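Side-chain contacts in Sodium/calcium exchanger membrane region domain-containing protein (Archaeoglobus fulgidus, PDB 4KPP), which probably moves calcium ions across the membrane in exchange for protons, as a member of the sodium/calcium exchanger family: residues Ala107-Ile112 with Ser314-Leu319; Leu147-Ala152 with Leu319-Ser324; Ser171-Tyr176 with Trp286-Gly291. One frame throughout, in Å; residues are numbered along the deposited sequence.

Contacts 1 and 2 follow one another along helix 311-331, sharing Leu319, with their centres about 9 Å apart; a salt bridge to helix 96-127 thus gives way to small-residue packing against helix 138-152. The two are stitched together by Arg109 NH1, which lies 2.9 Å from Thr320 OG1, a probable hydrogen bond. Contact 3, its centre about 13 Å from that of contact 2, reaches it through Trp286, whose NE1 lies 3.0 Å from Thr149 OG1, another probable hydrogen bond. Of the three, only contact 2 comes moderately near a calcium-binding residue: the side chains of Ser324 and Ile330 are about 11 Å apart. A monoolein molecule borders contact 2, and the side chain of Leu172 in contact 3 is about 5 Å from a bound monoolein.

Contact 1: Ala107-Ile112 with Ser314-Leu319; sequences ANRLLI and SEEVLL
Arg109 reaches from helix 96-127 to helix 311-331 and holds a single carboxylate oxygen of Glu316 with two nitrogens. NH2 makes the shorter and straighter bond, 2.7 Å to Glu316 OE2 with an angle of 151° at the hydrogen, and NH1 adds a more bent one of 3.0 Å to the same OE2. The oxygen sits in the guanidinium plane at the end of the group, and the two flat groups are only 24° from coplanar. This is an end-on, two-to-one salt bridge, distinct from the paired arrangement in which each nitrogen takes its own oxygen.

The other carboxylate oxygen, Glu316 OE1, forms a salt bridge with Arg312, while Arg109 has further hydrogen-bond partners in Thr320, through NH1, and Gln351, through NH2. Fixed around its rim in this way, the guanidinium has little freedom to rotate.

Outside the polar bonds comes packing. Leu319 lays CD1 over the centre of one guanidinium face, 3.7 Å from Arg109 CZ, and the two side chains cross at about a right angle. The bends of the arginine chain at its second and third torsions, the latter at -61°, turn the flat group so that its rim meets the carboxylate while a face meets the methyl. Trp248 and Gln247 of helix 242-267 also touch Arg109.

The example illustrates how a charge can be kept within a membrane protein: buried acid and base neutralise one another, each probably favouring the ionised form of the other, and the second positive charge, Arg312, would further favour ionised Glu316.

Contact 2: Leu147-Ala152 with Leu319-Ser324; sequences LATLYA and LTAAQS. With OLB ((2S)-2,3-dihydroxypropyl (9Z)-octadec-9-enoate), chain E.
Thr149 places OG1 3.5 Å from CB of Ser324, and that hydroxyl is hydrogen-bonded to the carbonyl of Leu145, one turn back in its own helix, and to the indole NH of Trp286. Ser324 likewise turns its hydroxyl back to its own helix: OG bonds Thr320 O at 2.7 Å, on the opposite face of the carbonyl plane from the backbone N of Ser324. Lys282 is a second partner of this OG.

With the polar ends so occupied, the helices meet through small groups. Standing anti to the backbone N, the methyl CG2 of Thr149 is carried to within 3.3 Å of Ala321 O, and Ala152 CB touches Ala321 CB at 4.4 Å. Small residues three apart on each helix, Thr149 and Ala152 against Ala321 and Ser324, line the approach, where the axes of segments 147-152 and 319-324 come within 9.2 Å and run roughly antiparallel, at 149°, joining the two exchanger-family regions of the chain.

On another side of helix 138-152 lies the monoolein. Its C3 approaches the Tyr151 ring obliquely, 3.7 Å from CD1. Tyr151 OH is hydrogen-bonded to Asp165, and the ring packs edge-to-face with Phe169. With an alanine here, Asp165 would probably lose its hydroxyl partner and Phe169 its aromatic neighbour, opening a gap beside the lipid. Further along the acyl chain, C9 passes 3.2 Å from Leu147 O.

Contact 3: Ser171-Tyr176 with Trp286-Gly291; sequences SLYAIY and WTLLIG
Tyr173 and Leu288 provide the apolar part of the contact between helix 163-182 and the turn leading into helix 288-299. The two side chains meet obliquely, CD2 of Tyr173 3.9 Å from Leu288 CB and CE2 4.0 Å from Leu288 CD2. The ring extends this way because its CG stands anti to the backbone N, chi1 -173°. Leu72 of helix 67-73 touches both side chains, and a looser pair, Leu172 CB to Thr287 CG2 at 4.4 Å, continues the packing.

A polar atom meets the hydrocarbon next to it: Thr287 OG1 approaches Tyr173 CB and CD1, each at 3.5 Å. Its hydrogen bond runs instead to the carbonyl of Val283, in the preceding helix. Chi1 of 53° sets OG1 between the threonine's own N and carbonyl carbon, placing it where it can bond that carbonyl while touching the tyrosine.

The backbone changes course here. Trp286 is the first residue to depart from helical angles, Thr287 occupies the N-cap position without a side-chain capping bond, and the 3.2 Å bond from Gly291 N to Thr287 O opens helix 288-299.

Among aromatic contacts, Ile290 CD1 lies 3.6 Å above the Trp286 ring plane, displaced toward its rim, and the indole makes a cation-pi contact with Lys282.

The break between helices 271-285 and 288-299, packed here against helix 163-182, is consistent with the interrupted transmembrane helices characteristic of the sodium/calcium exchanger fold.

Contact 1: Ala107-Ile112 with Ser314-Leu319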
loop_
_atom_site.group_PDB
_atom_site.type_symbol
_atom_site.label_atom_id
_atom_site.label_comp_id
_atom_site.label_asym_id
_atom_site.label_seq_id
_atom_site.Cartn_x
_atom_site.Cartn_y
_atom_site.Cartn_z
ATOM N N ALA A 107 -5.513 4.367 3.360
ATOM C CA ALA A 107 -4.452 3.856 2.499
ATOM C C ALA A 107 -5.021 2.987 1.382
ATOM O O ALA A 107 -4.686 3.177 0.213
ATOM C CB ALA A 107 -3.423 3.085 3.316
ATOM N N ASN A 108 -5.893 2.050 1.748
ATOM C CA ASN A 108 -6.513 1.144 0.783
ATOM C C ASN A 108 -7.348 1.852 -0.273
ATOM O O ASN A 108 -7.202 1.589 -1.463
ATOM C CB ASN A 108 -7.378 0.099 1.494
ATOM C CG ASN A 108 -6.572 -1.072 2.005
ATOM O OD1 ASN A 108 -6.419 -2.080 1.319
ATOM N ND2 ASN A 108 -6.043 -0.941 3.211
ATOM N N ARG A 109 -8.228 2.744 0.167
ATOM C CA ARG A 109 -9.142 3.415 -0.751
ATOM C C ARG A 109 -8.431 4.420 -1.653
ATOM O O ARG A 109 -8.794 4.583 -2.820
ATOM C CB ARG A 109 -10.301 4.069 0.010
ATOM C CG ARG A 109 -11.156 3.070 0.783
ATOM C CD ARG A 109 -12.632 3.453 0.780
ATOM N NE ARG A 109 -12.870 4.748 1.411
ATOM C CZ ARG A 109 -13.051 4.921 2.715
ATOM N NH1 ARG A 109 -13.015 3.882 3.536
ATOM N NH2 ARG A 109 -13.262 6.136 3.200
ATOM N N LEU A 110 -7.412 5.078 -1.111
ATOM C CA LEU A 110 -6.612 6.020 -1.885
ATOM C C LEU A 110 -5.845 5.288 -2.975
ATOM O O LEU A 110 -5.674 5.797 -4.081
ATOM C CB LEU A 110 -5.626 6.752 -0.975
ATOM C CG LEU A 110 -4.773 7.847 -1.615
ATOM C CD1 LEU A 110 -5.475 9.197 -1.528
ATOM C CD2 LEU A 110 -3.391 7.898 -0.979
ATOM N N LEU A 111 -5.386 4.084 -2.649
ATOM C CA LEU A 111 -4.593 3.283 -3.570
ATOM C C LEU A 111 -5.403 2.939 -4.816
ATOM O O LEU A 111 -4.909 3.025 -5.937
ATOM C CB LEU A 111 -4.154 1.996 -2.879
ATOM C CG LEU A 111 -2.801 1.367 -3.205
ATOM C CD1 LEU A 111 -2.913 -0.141 -3.051
ATOM C CD2 LEU A 111 -2.267 1.746 -4.586
ATOM N N ILE A 112 -6.651 2.541 -4.614
ATOM C CA ILE A 112 -7.514 2.182 -5.729
ATOM C C ILE A 112 -8.148 3.414 -6.353
ATOM O O ILE A 112 -8.078 3.606 -7.566
ATOM C CB ILE A 112 -8.609 1.186 -5.296
ATOM C CG1 ILE A 112 -7.966 -0.121 -4.828
ATOM C CG2 ILE A 112 -9.592 0.934 -6.440
ATOM C CD1 ILE A 112 -8.952 -1.140 -4.336
ATOM N N SER A 314 -16.392 1.152 11.506
ATOM C CA SER A 314 -17.066 0.001 10.904
ATOM C C SER A 314 -17.602 0.362 9.523
ATOM O O SER A 314 -17.515 -0.429 8.584
ATOM C CB SER A 314 -18.207 -0.494 11.794
ATOM O OG SER A 314 -17.720 -0.907 13.059
ATOM N N GLU A 315 -18.155 1.565 9.410
ATOM C CA GLU A 315 -18.627 2.071 8.130
ATOM C C GLU A 315 -17.456 2.237 7.169
ATOM O O GLU A 315 -17.582 1.954 5.979
ATOM C CB GLU A 315 -19.355 3.408 8.315
ATOM C CG GLU A 315 -20.623 3.316 9.146
ATOM C CD GLU A 315 -20.984 4.630 9.819
ATOM O OE1 GLU A 315 -20.335 5.656 9.526
ATOM O OE2 GLU A 315 -21.915 4.634 10.650
ATOM N N GLU A 316 -16.319 2.691 7.689
ATOM C CA GLU A 316 -15.125 2.883 6.869
ATOM C C GLU A 316 -14.622 1.560 6.310
ATOM O O GLU A 316 -14.244 1.475 5.140
ATOM C CB GLU A 316 -14.014 3.572 7.666
ATOM C CG GLU A 316 -14.320 5.006 8.069
ATOM C CD GLU A 316 -14.408 5.951 6.882
ATOM O OE1 GLU A 316 -15.051 7.012 7.021
ATOM O OE2 GLU A 316 -13.829 5.645 5.817
ATOM N N VAL A 317 -14.619 0.530 7.153
ATOM C CA VAL A 317 -14.182 -0.798 6.738
ATOM C C VAL A 317 -15.150 -1.379 5.715
ATOM O O VAL A 317 -14.731 -1.952 4.708
ATOM C CB VAL A 317 -14.051 -1.751 7.945
ATOM C CG1 VAL A 317 -13.862 -3.193 7.489
ATOM C CG2 VAL A 317 -12.901 -1.315 8.837
ATOM N N LEU A 318 -16.445 -1.214 5.976
ATOM C CA LEU A 318 -17.491 -1.660 5.060
ATOM C C LEU A 318 -17.351 -0.973 3.701
ATOM O O LEU A 318 -17.441 -1.618 2.654
ATOM C CB LEU A 318 -18.872 -1.381 5.661
ATOM C CG LEU A 318 -20.098 -1.548 4.759
ATOM C CD1 LEU A 318 -20.196 -2.973 4.237
ATOM C CD2 LEU A 318 -21.365 -1.152 5.503
ATOM N N LEU A 319 -17.118 0.336 3.732
ATOM C CA LEU A 319 -16.935 1.126 2.520
ATOM C C LEU A 319 -15.713 0.624 1.764
ATOM O O LEU A 319 -15.739 0.494 0.539
ATOM C CB LEU A 319 -16.748 2.604 2.879
ATOM C CG LEU A 319 -17.256 3.717 1.953
ATOM C CD1 LEU A 319 -16.738 5.066 2.436
ATOM C CD2 LEU A 319 -16.883 3.497 0.495
#

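Contact 2: Leu147-Ala152 with Leu319-Ser324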
loop_
_atom_site.group_PDB
_atom_site.type_symbol
_atom_site.label_atom_id
_atom_site.label_comp_id
_atom_site.label_asym_id
_atom_site.label_seq_id
_atom_site.Cartn_x
_atom_site.Cartn_y
_atom_site.Cartn_z
ATOM N N LEU A 147 -11.018 -13.304 -1.388
ATOM C CA LEU A 147 -11.116 -13.958 -0.085
ATOM C C LEU A 147 -10.947 -12.978 1.074
ATOM O O LEU A 147 -11.648 -13.073 2.085
ATOM C CB LEU A 147 -10.088 -15.084 0.042
ATOM C CG LEU A 147 -10.299 -16.328 -0.821
ATOM C CD1 LEU A 147 -9.427 -17.467 -0.316
ATOM C CD2 LEU A 147 -11.768 -16.736 -0.858
ATOM N N ALA A 148 -10.007 -12.050 0.926
ATOM C CA ALA A 148 -9.761 -11.037 1.945
ATOM C C ALA A 148 -10.971 -10.122 2.092
ATOM O O ALA A 148 -11.342 -9.742 3.203
ATOM C CB ALA A 148 -8.520 -10.225 1.598
ATOM N N THR A 149 -11.582 -9.778 0.964
ATOM C CA THR A 149 -12.733 -8.885 0.958
ATOM C C THR A 149 -13.960 -9.540 1.588
ATOM O O THR A 149 -14.658 -8.920 2.389
ATOM C CB THR A 149 -13.062 -8.409 -0.464
ATOM O OG1 THR A 149 -11.948 -7.674 -0.983
ATOM C CG2 THR A 149 -14.288 -7.520 -0.463
ATOM N N LEU A 150 -14.212 -10.795 1.229
ATOM C CA LEU A 150 -15.310 -11.553 1.817
ATOM C C LEU A 150 -15.132 -11.683 3.322
ATOM O O LEU A 150 -16.099 -11.614 4.080
ATOM C CB LEU A 150 -15.418 -12.941 1.185
ATOM C CG LEU A 150 -15.856 -12.988 -0.280
ATOM C CD1 LEU A 150 -16.046 -14.426 -0.732
ATOM C CD2 LEU A 150 -17.127 -12.177 -0.485
ATOM N N TYR A 151 -13.889 -11.864 3.754
ATOM C CA TYR A 151 -13.612 -11.963 5.179
ATOM C C TYR A 151 -13.750 -10.610 5.869
ATOM O O TYR A 151 -14.203 -10.533 7.007
ATOM C CB TYR A 151 -12.224 -12.548 5.438
ATOM C CG TYR A 151 -12.044 -12.990 6.869
ATOM C CD1 TYR A 151 -12.414 -14.267 7.270
ATOM C CD2 TYR A 151 -11.522 -12.126 7.825
ATOM C CE1 TYR A 151 -12.262 -14.676 8.586
ATOM C CE2 TYR A 151 -11.366 -12.525 9.139
ATOM C CZ TYR A 151 -11.736 -13.800 9.514
ATOM O OH TYR A 151 -11.579 -14.200 10.820
ATOM N N ALA A 152 -13.360 -9.546 5.172
ATOM C CA ALA A 152 -13.414 -8.199 5.733
ATOM C C ALA A 152 -14.850 -7.723 5.945
ATOM O O ALA A 152 -15.101 -6.846 6.771
ATOM C CB ALA A 152 -12.645 -7.222 4.858
ATOM N N LEU A 319 -17.118 0.336 3.732
ATOM C CA LEU A 319 -16.935 1.126 2.520
ATOM C C LEU A 319 -15.713 0.624 1.764
ATOM O O LEU A 319 -15.739 0.494 0.539
ATOM C CB LEU A 319 -16.748 2.604 2.879
ATOM C CG LEU A 319 -17.256 3.717 1.953
ATOM C CD1 LEU A 319 -16.738 5.066 2.436
ATOM C CD2 LEU A 319 -16.883 3.497 0.495
ATOM N N THR A 320 -14.643 0.346 2.504
ATOM C CA THR A 320 -13.392 -0.114 1.911
ATOM C C THR A 320 -13.556 -1.499 1.304
ATOM O O THR A 320 -13.041 -1.777 0.223
ATOM C CB THR A 320 -12.257 -0.152 2.950
ATOM O OG1 THR A 320 -12.196 1.103 3.640
ATOM C CG2 THR A 320 -10.925 -0.417 2.271
ATOM N N ALA A 321 -14.279 -2.364 2.007
ATOM C CA ALA A 321 -14.560 -3.705 1.514
ATOM C C ALA A 321 -15.425 -3.631 0.259
ATOM O O ALA A 321 -15.229 -4.391 -0.690
ATOM C CB ALA A 321 -15.248 -4.523 2.583
ATOM N N ALA A 322 -16.380 -2.704 0.267
ATOM C CA ALA A 322 -17.269 -2.498 -0.869
ATOM C C ALA A 322 -16.492 -2.043 -2.098
ATOM O O ALA A 322 -16.693 -2.569 -3.194
ATOM C CB ALA A 322 -18.358 -1.492 -0.520
ATOM N N GLN A 323 -15.605 -1.070 -1.909
ATOM C CA GLN A 323 -14.749 -0.598 -2.990
ATOM C C GLN A 323 -13.862 -1.722 -3.511
ATOM O O GLN A 323 -13.570 -1.792 -4.705
ATOM C CB GLN A 323 -13.867 0.560 -2.521
ATOM C CG GLN A 323 -13.028 1.174 -3.636
ATOM C CD GLN A 323 -11.830 1.943 -3.114
ATOM O OE1 GLN A 323 -11.205 1.546 -2.132
ATOM N NE2 GLN A 323 -11.506 3.051 -3.768
ATOM N N SER A 324 -13.439 -2.599 -2.605
ATOM C CA SER A 324 -12.538 -3.693 -2.955
ATOM C C SER A 324 -13.253 -4.786 -3.740
ATOM O O SER A 324 -12.654 -5.436 -4.595
ATOM C CB SER A 324 -11.884 -4.273 -1.699
ATOM O OG SER A 324 -11.190 -3.265 -0.986
HETATM C C1 OLB E . -15.533 -16.691 9.959
HETATM C C2 OLB E . -16.410 -16.392 8.790
HETATM C C3 OLB E . -15.571 -16.249 7.565
HETATM C C4 OLB E . -16.363 -16.641 6.363
HETATM C C5 OLB E . -16.549 -15.457 5.475
HETATM O O19 OLB E . -14.870 -17.717 9.975
HETATM O O20 OLB E . -15.471 -15.829 11.025
HETATM C C21 OLB E . -14.701 -16.167 12.116
HETATM C C22 OLB E . -14.397 -14.933 12.892
HETATM O O23 OLB E . -15.277 -13.942 12.517
HETATM C C24 OLB E . -14.541 -15.217 14.349
HETATM C C6 OLB E . -15.331 -15.263 4.639
HETATM C C7 OLB E . -15.162 -16.422 3.716
HETATM C C8 OLB E . -14.214 -16.052 2.625
HETATM C C9 OLB E . -12.860 -15.811 3.200
HETATM C C10 OLB E . -11.931 -16.960 3.398
HETATM C C11 OLB E . -11.015 -16.987 4.575
HETATM C C12 OLB E . -10.438 -18.357 4.698
HETATM C C13 OLB E . -9.986 -18.601 6.099
HETATM C C14 OLB E . -11.162 -18.727 7.005
HETATM C C15 OLB E . -10.667 -18.980 8.390
HETATM C C16 OLB E . -11.797 -18.946 9.364
HETATM C C17 OLB E . -12.752 -20.055 9.073
HETATM C C18 OLB E . -13.041 -20.829 10.316
#

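Contact 3: Ser171-Tyr176 with Trp286-Gly291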
loop_
_atom_site.group_PDB
_atom_site.type_symbol
_atom_site.label_atom_id
_atom_site.label_comp_id
_atom_site.label_asym_id
_atom_site.label_seq_id
_atom_site.Cartn_x
_atom_site.Cartn_y
_atom_site.Cartn_z
ATOM N N SER A 171 -2.334 -15.088 7.462
ATOM C CA SER A 171 -2.285 -16.392 6.804
ATOM C C SER A 171 -2.538 -16.268 5.307
ATOM O O SER A 171 -1.833 -16.874 4.497
ATOM C CB SER A 171 -3.302 -17.356 7.423
ATOM O OG SER A 171 -2.971 -17.652 8.768
ATOM N N LEU A 172 -3.549 -15.484 4.947
ATOM C CA LEU A 172 -3.873 -15.256 3.543
ATOM C C LEU A 172 -2.675 -14.693 2.794
ATOM O O LEU A 172 -2.342 -15.159 1.703
ATOM C CB LEU A 172 -5.072 -14.316 3.406
ATOM C CG LEU A 172 -6.453 -14.916 3.688
ATOM C CD1 LEU A 172 -7.521 -13.835 3.682
ATOM C CD2 LEU A 172 -6.783 -16.004 2.676
ATOM N N TYR A 173 -2.016 -13.702 3.386
ATOM C CA TYR A 173 -0.866 -13.088 2.737
ATOM C C TYR A 173 0.321 -14.044 2.660
ATOM O O TYR A 173 1.006 -14.100 1.642
ATOM C CB TYR A 173 -0.456 -11.784 3.423
ATOM C CG TYR A 173 0.627 -11.059 2.660
ATOM C CD1 TYR A 173 0.371 -10.530 1.404
ATOM C CD2 TYR A 173 1.909 -10.925 3.182
ATOM C CE1 TYR A 173 1.355 -9.882 0.688
ATOM C CE2 TYR A 173 2.902 -10.268 2.474
ATOM C CZ TYR A 173 2.617 -9.749 1.227
ATOM O OH TYR A 173 3.591 -9.095 0.511
ATOM N N ALA A 174 0.555 -14.791 3.736
ATOM C CA ALA A 174 1.639 -15.773 3.771
ATOM C C ALA A 174 1.483 -16.822 2.671
ATOM O O ALA A 174 2.447 -17.159 1.981
ATOM C CB ALA A 174 1.709 -16.439 5.135
ATOM N N ILE A 175 0.264 -17.330 2.516
ATOM C CA ILE A 175 -0.052 -18.286 1.457
ATOM C C ILE A 175 0.111 -17.634 0.086
ATOM O O ILE A 175 0.638 -18.242 -0.848
ATOM C CB ILE A 175 -1.490 -18.826 1.603
ATOM C CG1 ILE A 175 -1.623 -19.649 2.886
ATOM C CG2 ILE A 175 -1.883 -19.667 0.396
ATOM C CD1 ILE A 175 -3.007 -20.228 3.098
ATOM N N TYR A 176 -0.342 -16.388 -0.022
ATOM C CA TYR A 176 -0.202 -15.623 -1.257
ATOM C C TYR A 176 1.261 -15.452 -1.655
ATOM O O TYR A 176 1.623 -15.651 -2.812
ATOM C CB TYR A 176 -0.874 -14.259 -1.119
ATOM C CG TYR A 176 -0.474 -13.271 -2.188
ATOM C CD1 TYR A 176 -0.842 -13.466 -3.513
ATOM C CD2 TYR A 176 0.265 -12.138 -1.871
ATOM C CE1 TYR A 176 -0.478 -12.563 -4.496
ATOM C CE2 TYR A 176 0.631 -11.230 -2.846
ATOM C CZ TYR A 176 0.257 -11.448 -4.156
ATOM O OH TYR A 176 0.618 -10.546 -5.132
ATOM N N TRP A 286 -4.398 -4.968 2.180
ATOM C CA TRP A 286 -5.748 -5.435 2.466
ATOM C C TRP A 286 -5.700 -6.800 3.149
ATOM O O TRP A 286 -6.726 -7.450 3.334
ATOM C CB TRP A 286 -6.565 -5.481 1.170
ATOM C CG TRP A 286 -8.052 -5.621 1.334
ATOM C CD1 TRP A 286 -8.866 -6.483 0.656
ATOM C CD2 TRP A 286 -8.906 -4.874 2.214
ATOM N NE1 TRP A 286 -10.168 -6.324 1.060
ATOM C CE2 TRP A 286 -10.221 -5.344 2.016
ATOM C CE3 TRP A 286 -8.689 -3.858 3.152
ATOM C CZ2 TRP A 286 -11.310 -4.834 2.719
ATOM C CZ3 TRP A 286 -9.773 -3.355 3.849
ATOM C CH2 TRP A 286 -11.067 -3.843 3.628
ATOM N N THR A 287 -4.494 -7.220 3.527
ATOM C CA THR A 287 -4.291 -8.470 4.259
ATOM C C THR A 287 -3.302 -8.293 5.412
ATOM O O THR A 287 -3.704 -8.186 6.571
ATOM C CB THR A 287 -3.799 -9.620 3.341
ATOM O OG1 THR A 287 -2.633 -9.205 2.617
ATOM C CG2 THR A 287 -4.891 -10.033 2.355
ATOM N N LEU A 288 -2.012 -8.258 5.081
ATOM C CA LEU A 288 -0.949 -8.127 6.076
ATOM C C LEU A 288 -1.097 -6.881 6.952
ATOM O O LEU A 288 -0.848 -6.929 8.158
ATOM C CB LEU A 288 0.427 -8.129 5.398
ATOM C CG LEU A 288 1.635 -8.063 6.339
ATOM C CD1 LEU A 288 1.780 -9.351 7.147
ATOM C CD2 LEU A 288 2.913 -7.759 5.572
ATOM N N LEU A 289 -1.506 -5.772 6.340
ATOM C CA LEU A 289 -1.651 -4.509 7.052
ATOM C C LEU A 289 -2.704 -4.610 8.153
ATOM O O LEU A 289 -2.485 -4.150 9.273
ATOM C CB LEU A 289 -2.031 -3.389 6.084
ATOM C CG LEU A 289 -1.384 -2.013 6.288
ATOM C CD1 LEU A 289 -2.296 -0.903 5.777
ATOM C CD2 LEU A 289 -0.982 -1.759 7.736
ATOM N N ILE A 290 -3.847 -5.203 7.825
ATOM C CA ILE A 290 -4.924 -5.349 8.794
ATOM C C ILE A 290 -4.472 -6.213 9.965
ATOM O O ILE A 290 -4.698 -5.871 11.123
ATOM C CB ILE A 290 -6.184 -5.964 8.163
ATOM C CG1 ILE A 290 -6.499 -5.284 6.829
ATOM C CG2 ILE A 290 -7.363 -5.864 9.127
ATOM C CD1 ILE A 290 -7.736 -5.820 6.138
ATOM N N GLY A 291 -3.825 -7.332 9.653
ATOM C CA GLY A 291 -3.282 -8.201 10.675
ATOM C C GLY A 291 -2.255 -7.491 11.536
ATOM O O GLY A 291 -2.231 -7.661 12.756
#